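Local coordinates for protein Afp3 (Serratia entomophila, PDB 6RBN) that probably builds part of the contractile sheath that surrounds the inner tube of the anti-feeding prophage, a phage-tail-like injection system, at residues S52-D55 and Y56-L59; L131-A134 and D135-G138; A187-V190 and N191-P195; T376-R379 and V380-A383. All blocks are in the same frame, centred on the assembly; numbering follows the deposited sequence.

Contact 1: S52-D55 and Y56-L59; sequences SWLD and YTIL
Tyr56 brings its CD2 over one face of the Trp53 indole, 3.5 Å from Trp53 CZ3. The ring planes are inclined by 32° and the centroids of Tyr56 and the six-membered indole ring lie 5.0 Å apart, so the pair is oblique, neither a flat stack nor a T-shape. In both residues CG is anti to the backbone N, which sends the two rings off the same flank of the helix. The backbone N of Tyr56 makes weak hydrogen bonds to the carbonyls of Ser52 and Trp53.

Thr57 donates its backbone N to Trp53 O (3.2 Å) and lays its methyl over that same face of the indole: CG2 sits 4.0 Å from the centroid of the five-membered ring, a CH-pi contact. Its hydroxyl turns the other way and gives a hydrogen bond to Leu54 O, with OG1 at 3.0 Å and raised above the carbonyl plane.

Ile58 runs CG1 past that same Leu54 O, and its N bonds there weakly. Leu59 N reaches Asp55 O at 3.3 Å.

Ser112 of helix 111-120 touches the side chains of both Trp53 and Tyr56, while Leu54 and Ile58 pack on Met319 and Thr320 of the Afp2 chain. With two sound i to i+4 bonds, a weakly bonded first turn and an i, i+3 aromatic pair, this is a short helix, 53-59, with apolar side chains against both helix 111-120 and the Afp2 chain.

Contact 2: L131-A134 and D135-G138; sequences LEKA and DDNG
Lys133 and Asp135 form the salt bridge of this turn, with NZ 2.7 Å from Asp135 OD1. The ammonium comes down on the carboxylate from above its plane, 52° out of it, and not in line with the flat group. The lysine runs straight through chi2 and chi3 and bends at its last torsion (chi4 69°), which swings NZ back over the carboxylate. The aliphatic part of the chain follows the same oxygen, CD lying 3.3 Å from Asp135 OD1, so methylenes as well as charge lie against the acid. Both side chains belong to exposed residues, and the ion pair is therefore likely to be softened by solvent.

A second electrostatic element is looser. Asp136 turns its carboxylate inward over the bend, but its OD2 stays 4.7 Å from Lys133 NZ. The two groups are opposite in charge without touching, and the attraction is at most longer-range. Lys133 NZ instead lies 3.4 Å from the CB of Asp136.

The remaining contact sets a methyl against a carboxylate. The side chains of Leu131, which is buried, and Asp136 run antiparallel alongside one another, and the CD2 methyl of Leu131 comes 3.8 Å from Asp136 OD2.

The bend itself is irregular: it follows strand 127-130 and runs into helix 137-141. Leu131 pairs through its backbone with Ala34 of strand 31-34, and its carbonyl takes a hydrogen bond from the Tyr165 hydroxyl of helix 163-172, so this end of the turn is tied to both a strand and a helix.

Contact 3: A187-V190 and N191-P195; sequences ADSV and NGDAP
Where the chain leaves strand 185-188 and turns into the loop toward strand 204-207, Ser189 holds the turn through its hydroxyl, which meets Gly192 and Asp193. OG accepts the backbone N-H of Gly192 at 2.9 Å, with an N-H...O angle of 138°. It also donates to the carbonyl O of Asp193, 2.7 Å away, from a position tilted 27° off the carbonyl plane. One small side chain thus serves as acceptor and donor at once, bridging the chain before and after the bend. OG can do so because it stands anti to the backbone N (chi1 -179°), a setting that carries it out over the turn. The CB of Ser189 follows, 3.3 Å from Asp193 O.

Gly192 has backbone angles at which a side chain would run into the preceding carbonyl, so this position calls for glycine.

Farther on, the loop folds back beside the strand: the CG of Pro195 packs on the methyl CB of Ala187 at 4.0 Å, and Tyr170 of helix 163-172 touches both. The neighbouring Asp188 directs its carboxylate to the other side, where OD1 is hydrogen-bonded to Ser271 OG.

Strands 185-188 and 204-207 pair in parallel, and Ala187 bonds through its backbone with Tyr207. The turn held by the Ser189 hydroxyl is therefore the start of a crossover connection between adjacent parallel strands.

Contact 4: T376-R379 and V380-A383; sequences TWKR and VQTA
Bent at chi2 (-72°) and again at chi3, the side chain of Lys378 is brought alongside that of Gln381, which runs out extended, so the two point the same way. The lysine NZ then meets Gln381 OE1 at 2.9 Å, lying in the carbonyl plane at a C=O...N angle of 154°. Its CE passes the same oxygen at 3.3 Å. For Thr382, OG1 lies beside the backbone N, and from there it donates to Lys378 O at 2.8 Å, nearly along the C=O axis.

Lys378 O is thus gripped twice, since the backbone N of Thr382 also reaches it, 3.1 Å away and above the carbonyl plane. All this is carried on helix 374-392 of the sheath C-terminal domain, whose i to i+4 bonds include Val380 N to Thr376 O at 3.0 Å, with Ala383 N to Arg379 O weaker. The CG2 methyl of Val380 lies 3.3 Å from Thr376 O, and the valine side chain packs on Met426 and Ile428 of strand 425-432. On another face Lys378, Arg379, Gln381 and Thr382 meet the chain of Afp1, probably the tube protein, with Lys378 packing on Ala149 of that chain and Thr382 on its Met95.

The four contacts follow one another along the chain without interleaving, and none touches another. Contacts 1, 2 and 3 lie nearer one another, with centres 21 to 31 Å apart. Helix 163-172 connects contacts 2 and 3: its Tyr165 meets the former and its Tyr170 the latter. Contact 4 stands alone on helix 374-392, its centre 43 to 47 Å from the other three, and it lies across the chain's centre from contact 3. Contact 1 adjoins the Afp2 chain and contact 4 the Afp1 chain, so these distant helices face different partners, consistent with a sheath subunit that packs against its neighbours and the tube.

Contact 1: S52-D55 and Y56-L59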
loop_
_atom_site.group_PDB
_atom_site.type_symbol
_atom_site.label_atom_id
_atom_site.label_comp_id
_atom_site.label_asym_id
_atom_site.label_seq_id
_atom_site.Cartn_x
_atom_site.Cartn_y
_atom_site.Cartn_z
ATOM N N SER D 52 -61.428 -23.894 -0.953
ATOM C CA SER D 52 -61.913 -23.427 0.336
ATOM C C SER D 52 -63.360 -23.865 0.489
ATOM O O SER D 52 -63.934 -24.494 -0.400
ATOM C CB SER D 52 -61.775 -21.910 0.463
ATOM O OG SER D 52 -62.611 -21.244 -0.463
ATOM N N TRP D 53 -63.957 -23.525 1.633
ATOM C CA TRP D 53 -65.369 -23.834 1.839
ATOM C C TRP D 53 -66.258 -22.959 0.963
ATOM O O TRP D 53 -67.361 -23.366 0.584
ATOM C CB TRP D 53 -65.736 -23.671 3.313
ATOM C CG TRP D 53 -67.175 -23.940 3.589
ATOM C CD1 TRP D 53 -68.143 -23.018 3.841
ATOM C CD2 TRP D 53 -67.824 -25.213 3.601
ATOM N NE1 TRP D 53 -69.350 -23.638 4.028
ATOM C CE2 TRP D 53 -69.181 -24.987 3.886
ATOM C CE3 TRP D 53 -67.386 -26.524 3.410
ATOM C CZ2 TRP D 53 -70.105 -26.019 3.981
ATOM C CZ3 TRP D 53 -68.303 -27.547 3.507
ATOM C CH2 TRP D 53 -69.644 -27.291 3.789
ATOM N N LEU D 54 -65.786 -21.758 0.625
ATOM C CA LEU D 54 -66.530 -20.883 -0.273
ATOM C C LEU D 54 -66.597 -21.464 -1.682
ATOM O O LEU D 54 -67.569 -21.236 -2.408
ATOM C CB LEU D 54 -65.883 -19.501 -0.296
ATOM C CG LEU D 54 -66.614 -18.346 -0.973
ATOM C CD1 LEU D 54 -68.106 -18.402 -0.704
ATOM C CD2 LEU D 54 -66.060 -17.054 -0.460
ATOM N N ASP D 55 -65.569 -22.212 -2.087
ATOM C CA ASP D 55 -65.599 -22.858 -3.393
ATOM C C ASP D 55 -66.567 -24.031 -3.404
ATOM O O ASP D 55 -67.116 -24.383 -4.452
ATOM C CB ASP D 55 -64.197 -23.318 -3.788
ATOM C CG ASP D 55 -63.268 -22.161 -4.089
ATOM O OD1 ASP D 55 -63.761 -21.096 -4.518
ATOM O OD2 ASP D 55 -62.042 -22.314 -3.905
ATOM N N TYR D 56 -66.787 -24.654 -2.244
ATOM C CA TYR D 56 -67.726 -25.768 -2.169
ATOM C C TYR D 56 -69.165 -25.288 -2.286
ATOM O O TYR D 56 -69.999 -25.955 -2.907
ATOM C CB TYR D 56 -67.524 -26.539 -0.866
ATOM C CG TYR D 56 -68.463 -27.711 -0.706
ATOM C CD1 TYR D 56 -68.287 -28.871 -1.442
ATOM C CD2 TYR D 56 -69.525 -27.656 0.186
ATOM C CE1 TYR D 56 -69.141 -29.942 -1.295
ATOM C CE2 TYR D 56 -70.383 -28.721 0.335
ATOM C CZ TYR D 56 -70.185 -29.859 -0.408
ATOM O OH TYR D 56 -71.039 -30.923 -0.260
ATOM N N THR D 57 -69.479 -24.135 -1.692
ATOM C CA THR D 57 -70.851 -23.645 -1.707
ATOM C C THR D 57 -71.270 -23.120 -3.072
ATOM O O THR D 57 -72.471 -23.033 -3.344
ATOM C CB THR D 57 -71.032 -22.551 -0.661
ATOM O OG1 THR D 57 -70.160 -21.456 -0.960
ATOM C CG2 THR D 57 -70.709 -23.083 0.718
ATOM N N ILE D 58 -70.317 -22.771 -3.932
ATOM C CA ILE D 58 -70.661 -22.279 -5.260
ATOM C C ILE D 58 -70.799 -23.432 -6.244
ATOM O O ILE D 58 -71.729 -23.463 -7.057
ATOM C CB ILE D 58 -69.609 -21.251 -5.717
ATOM C CG1 ILE D 58 -69.620 -20.047 -4.781
ATOM C CG2 ILE D 58 -69.861 -20.797 -7.143
ATOM C CD1 ILE D 58 -68.474 -19.113 -4.999
ATOM N N LEU D 59 -69.898 -24.410 -6.172
ATOM C CA LEU D 59 -69.906 -25.503 -7.138
ATOM C C LEU D 59 -70.903 -26.586 -6.752
ATOM O O LEU D 59 -71.608 -27.125 -7.611
ATOM C CB LEU D 59 -68.502 -26.087 -7.272
ATOM C CG LEU D 59 -67.463 -25.136 -7.858
ATOM C CD1 LEU D 59 -66.090 -25.769 -7.826
ATOM C CD2 LEU D 59 -67.840 -24.755 -9.270
#

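Contact 2: L131-A134 and D135-G138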
loop_
_atom_site.group_PDB
_atom_site.type_symbol
_atom_site.label_atom_id
_atom_site.label_comp_id
_atom_site.label_asym_id
_atom_site.label_seq_id
_atom_site.Cartn_x
_atom_site.Cartn_y
_atom_site.Cartn_z
ATOM N N LEU D 131 -69.645 -39.492 -6.273
ATOM C CA LEU D 131 -69.985 -40.847 -6.684
ATOM C C LEU D 131 -71.272 -41.223 -5.969
ATOM O O LEU D 131 -71.270 -41.421 -4.751
ATOM C CB LEU D 131 -68.829 -41.799 -6.356
ATOM C CG LEU D 131 -68.715 -43.244 -6.842
ATOM C CD1 LEU D 131 -69.415 -44.207 -5.922
ATOM C CD2 LEU D 131 -69.264 -43.365 -8.250
ATOM N N GLU D 132 -72.369 -41.320 -6.726
ATOM C CA GLU D 132 -73.705 -41.254 -6.135
ATOM C C GLU D 132 -74.103 -42.550 -5.439
ATOM O O GLU D 132 -74.335 -42.567 -4.227
ATOM C CB GLU D 132 -74.732 -40.891 -7.210
ATOM C CG GLU D 132 -76.152 -40.751 -6.686
ATOM C CD GLU D 132 -76.336 -39.561 -5.757
ATOM O OE1 GLU D 132 -75.604 -38.559 -5.904
ATOM O OE2 GLU D 132 -77.217 -39.629 -4.875
ATOM N N LYS D 133 -74.208 -43.644 -6.181
ATOM C CA LYS D 133 -74.573 -44.926 -5.598
ATOM C C LYS D 133 -73.354 -45.835 -5.609
ATOM O O LYS D 133 -72.358 -45.540 -6.263
ATOM C CB LYS D 133 -75.750 -45.570 -6.342
ATOM C CG LYS D 133 -75.453 -46.030 -7.753
ATOM C CD LYS D 133 -76.722 -46.558 -8.405
ATOM C CE LYS D 133 -76.475 -47.036 -9.824
ATOM N NZ LYS D 133 -75.634 -48.262 -9.845
ATOM N N ALA D 134 -73.428 -46.934 -4.859
ATOM C CA ALA D 134 -72.237 -47.748 -4.637
ATOM C C ALA D 134 -71.990 -48.723 -5.781
ATOM O O ALA D 134 -70.850 -48.880 -6.235
ATOM C CB ALA D 134 -72.356 -48.499 -3.314
ATOM N N ASP D 135 -73.039 -49.385 -6.262
ATOM C CA ASP D 135 -72.882 -50.554 -7.123
ATOM C C ASP D 135 -72.609 -50.226 -8.587
ATOM O O ASP D 135 -72.585 -51.158 -9.399
ATOM C CB ASP D 135 -74.121 -51.444 -7.006
ATOM C CG ASP D 135 -75.415 -50.695 -7.283
ATOM O OD1 ASP D 135 -75.376 -49.462 -7.467
ATOM O OD2 ASP D 135 -76.477 -51.346 -7.314
ATOM N N ASP D 136 -72.409 -48.963 -8.966
ATOM C CA ASP D 136 -72.072 -48.642 -10.354
ATOM C C ASP D 136 -70.578 -48.888 -10.581
ATOM O O ASP D 136 -69.711 -48.043 -10.350
ATOM C CB ASP D 136 -72.513 -47.219 -10.713
ATOM C CG ASP D 136 -72.044 -46.171 -9.720
ATOM O OD1 ASP D 136 -71.415 -46.534 -8.710
ATOM O OD2 ASP D 136 -72.316 -44.975 -9.951
ATOM N N ASN D 137 -70.273 -50.084 -11.081
ATOM C CA ASN D 137 -68.898 -50.512 -11.299
ATOM C C ASN D 137 -68.250 -49.859 -12.516
ATOM O O ASN D 137 -67.082 -50.137 -12.801
ATOM C CB ASN D 137 -68.842 -52.034 -11.432
ATOM C CG ASN D 137 -69.279 -52.740 -10.166
ATOM O OD1 ASN D 137 -70.295 -53.432 -10.147
ATOM N ND2 ASN D 137 -68.515 -52.561 -9.096
ATOM N N GLY D 138 -68.975 -49.010 -13.237
ATOM C CA GLY D 138 -68.413 -48.207 -14.295
ATOM C C GLY D 138 -67.501 -47.101 -13.794
ATOM O O GLY D 138 -66.304 -47.087 -14.098
#

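Contact 3: A187-V190 and N191-P195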
loop_
_atom_site.group_PDB
_atom_site.type_symbol
_atom_site.label_atom_id
_atom_site.label_comp_id
_atom_site.label_asym_id
_atom_site.label_seq_id
_atom_site.Cartn_x
_atom_site.Cartn_y
_atom_site.Cartn_z
ATOM N N ALA D 187 -58.672 -45.691 5.928
ATOM C CA ALA D 187 -59.847 -46.538 6.024
ATOM C C ALA D 187 -60.506 -46.381 7.389
ATOM O O ALA D 187 -59.982 -45.730 8.293
ATOM C CB ALA D 187 -59.476 -47.998 5.771
ATOM N N ASP D 188 -61.677 -46.994 7.528
ATOM C CA ASP D 188 -62.468 -46.895 8.745
ATOM C C ASP D 188 -62.959 -48.275 9.137
ATOM O O ASP D 188 -63.544 -48.984 8.315
ATOM C CB ASP D 188 -63.657 -45.962 8.547
ATOM C CG ASP D 188 -63.244 -44.531 8.401
ATOM O OD1 ASP D 188 -62.273 -44.120 9.065
ATOM O OD2 ASP D 188 -63.853 -43.814 7.584
ATOM N N SER D 189 -62.728 -48.646 10.388
ATOM C CA SER D 189 -63.205 -49.930 10.862
ATOM C C SER D 189 -64.711 -49.879 11.085
ATOM O O SER D 189 -65.311 -48.812 11.236
ATOM C CB SER D 189 -62.490 -50.322 12.151
ATOM O OG SER D 189 -62.938 -51.584 12.601
ATOM N N VAL D 190 -65.324 -51.054 11.094
ATOM C CA VAL D 190 -66.765 -51.176 11.270
ATOM C C VAL D 190 -67.112 -51.632 12.677
ATOM O O VAL D 190 -67.939 -51.019 13.351
ATOM C CB VAL D 190 -67.345 -52.133 10.208
ATOM C CG1 VAL D 190 -68.850 -52.237 10.357
ATOM C CG2 VAL D 190 -66.955 -51.667 8.826
ATOM N N ASN D 191 -66.483 -52.714 13.139
ATOM C CA ASN D 191 -66.695 -53.185 14.501
ATOM C C ASN D 191 -65.388 -53.545 15.201
ATOM O O ASN D 191 -65.414 -54.243 16.221
ATOM C CB ASN D 191 -67.669 -54.372 14.517
ATOM C CG ASN D 191 -67.242 -55.506 13.595
ATOM O OD1 ASN D 191 -66.187 -55.460 12.969
ATOM N ND2 ASN D 191 -68.077 -56.535 13.511
ATOM N N GLY D 192 -64.248 -53.093 14.686
ATOM C CA GLY D 192 -62.993 -53.297 15.381
ATOM C C GLY D 192 -61.975 -54.101 14.605
ATOM O O GLY D 192 -61.105 -54.743 15.200
ATOM N N ASP D 193 -62.063 -54.075 13.278
ATOM C CA ASP D 193 -61.114 -54.802 12.450
ATOM C C ASP D 193 -60.959 -54.096 11.113
ATOM O O ASP D 193 -61.748 -53.217 10.760
ATOM C CB ASP D 193 -61.537 -56.268 12.268
ATOM C CG ASP D 193 -62.948 -56.414 11.728
ATOM O OD1 ASP D 193 -63.664 -55.403 11.579
ATOM O OD2 ASP D 193 -63.348 -57.564 11.448
ATOM N N ALA D 194 -59.924 -54.492 10.378
ATOM C CA ALA D 194 -59.657 -53.919 9.071
ATOM C C ALA D 194 -60.756 -54.316 8.083
ATOM O O ALA D 194 -61.322 -55.405 8.184
ATOM C CB ALA D 194 -58.299 -54.389 8.559
ATOM N N PRO D 195 -61.074 -53.446 7.109
ATOM C CA PRO D 195 -62.175 -53.753 6.181
ATOM C C PRO D 195 -61.861 -54.798 5.115
ATOM O O PRO D 195 -62.678 -55.008 4.212
ATOM C CB PRO D 195 -62.476 -52.393 5.541
ATOM C CG PRO D 195 -61.214 -51.637 5.657
ATOM C CD PRO D 195 -60.599 -52.060 6.949
#

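Contact 4: T376-R379 and V380-A383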
loop_
_atom_site.group_PDB
_atom_site.type_symbol
_atom_site.label_atom_id
_atom_site.label_comp_id
_atom_site.label_asym_id
_atom_site.label_seq_id
_atom_site.Cartn_x
_atom_site.Cartn_y
_atom_site.Cartn_z
ATOM N N THR D 376 -24.032 -35.247 -15.577
ATOM C CA THR D 376 -25.431 -35.215 -15.172
ATOM C C THR D 376 -25.656 -35.998 -13.886
ATOM O O THR D 376 -26.465 -35.589 -13.048
ATOM C CB THR D 376 -26.306 -35.759 -16.304
ATOM O OG1 THR D 376 -26.050 -35.011 -17.498
ATOM C CG2 THR D 376 -27.781 -35.635 -15.985
ATOM N N TRP D 377 -24.912 -37.089 -13.693
ATOM C CA TRP D 377 -25.076 -37.931 -12.512
ATOM C C TRP D 377 -24.649 -37.208 -11.245
ATOM O O TRP D 377 -25.177 -37.489 -10.166
ATOM C CB TRP D 377 -24.254 -39.209 -12.668
ATOM C CG TRP D 377 -24.632 -40.037 -13.840
ATOM C CD1 TRP D 377 -25.783 -39.967 -14.563
ATOM C CD2 TRP D 377 -23.815 -41.013 -14.483
ATOM N NE1 TRP D 377 -25.749 -40.867 -15.592
ATOM C CE2 TRP D 377 -24.546 -41.520 -15.568
ATOM C CE3 TRP D 377 -22.536 -41.521 -14.234
ATOM C CZ2 TRP D 377 -24.046 -42.505 -16.402
ATOM C CZ3 TRP D 377 -22.044 -42.499 -15.065
ATOM C CH2 TRP D 377 -22.796 -42.982 -16.134
ATOM N N LYS D 378 -23.699 -36.279 -11.355
ATOM C CA LYS D 378 -23.305 -35.469 -10.215
ATOM C C LYS D 378 -24.266 -34.313 -9.978
ATOM O O LYS D 378 -24.406 -33.855 -8.842
ATOM C CB LYS D 378 -21.888 -34.932 -10.411
ATOM C CG LYS D 378 -20.790 -35.973 -10.637
ATOM C CD LYS D 378 -20.417 -36.778 -9.399
ATOM C CE LYS D 378 -20.994 -38.188 -9.429
ATOM N NZ LYS D 378 -20.533 -39.013 -8.286
ATOM N N ARG D 379 -24.922 -33.821 -11.033
ATOM C CA ARG D 379 -25.949 -32.800 -10.853
ATOM C C ARG D 379 -27.193 -33.376 -10.203
ATOM O O ARG D 379 -27.925 -32.655 -9.516
ATOM C CB ARG D 379 -26.310 -32.164 -12.192
ATOM C CG ARG D 379 -25.215 -31.318 -12.799
ATOM C CD ARG D 379 -25.610 -30.800 -14.173
ATOM N NE ARG D 379 -26.698 -29.831 -14.113
ATOM C CZ ARG D 379 -27.929 -30.057 -14.559
ATOM N NH1 ARG D 379 -28.237 -31.227 -15.100
ATOM N NH2 ARG D 379 -28.854 -29.114 -14.463
ATOM N N VAL D 380 -27.451 -34.663 -10.415
ATOM C CA VAL D 380 -28.591 -35.322 -9.794
ATOM C C VAL D 380 -28.267 -35.713 -8.355
ATOM O O VAL D 380 -29.122 -35.619 -7.468
ATOM C CB VAL D 380 -29.004 -36.526 -10.662
ATOM C CG1 VAL D 380 -30.057 -37.335 -10.001
ATOM C CG2 VAL D 380 -29.540 -36.042 -11.989
ATOM N N GLN D 381 -27.019 -36.110 -8.098
ATOM C CA GLN D 381 -26.601 -36.481 -6.748
ATOM C C GLN D 381 -26.612 -35.283 -5.808
ATOM O O GLN D 381 -26.979 -35.413 -4.636
ATOM C CB GLN D 381 -25.208 -37.105 -6.792
ATOM C CG GLN D 381 -24.701 -37.588 -5.454
ATOM C CD GLN D 381 -23.331 -38.205 -5.537
ATOM O OE1 GLN D 381 -22.724 -38.245 -6.601
ATOM N NE2 GLN D 381 -22.832 -38.687 -4.410
ATOM N N THR D 382 -26.244 -34.105 -6.307
ATOM C CA THR D 382 -26.213 -32.914 -5.468
ATOM C C THR D 382 -27.621 -32.403 -5.183
ATOM O O THR D 382 -27.898 -31.904 -4.087
ATOM C CB THR D 382 -25.365 -31.841 -6.146
ATOM O OG1 THR D 382 -24.069 -32.379 -6.428
ATOM C CG2 THR D 382 -25.184 -30.627 -5.265
ATOM N N ALA D 383 -28.530 -32.549 -6.149
ATOM C CA ALA D 383 -29.908 -32.114 -5.949
ATOM C C ALA D 383 -30.631 -32.974 -4.923
ATOM O O ALA D 383 -31.552 -32.492 -4.255
ATOM C CB ALA D 383 -30.662 -32.132 -7.276
#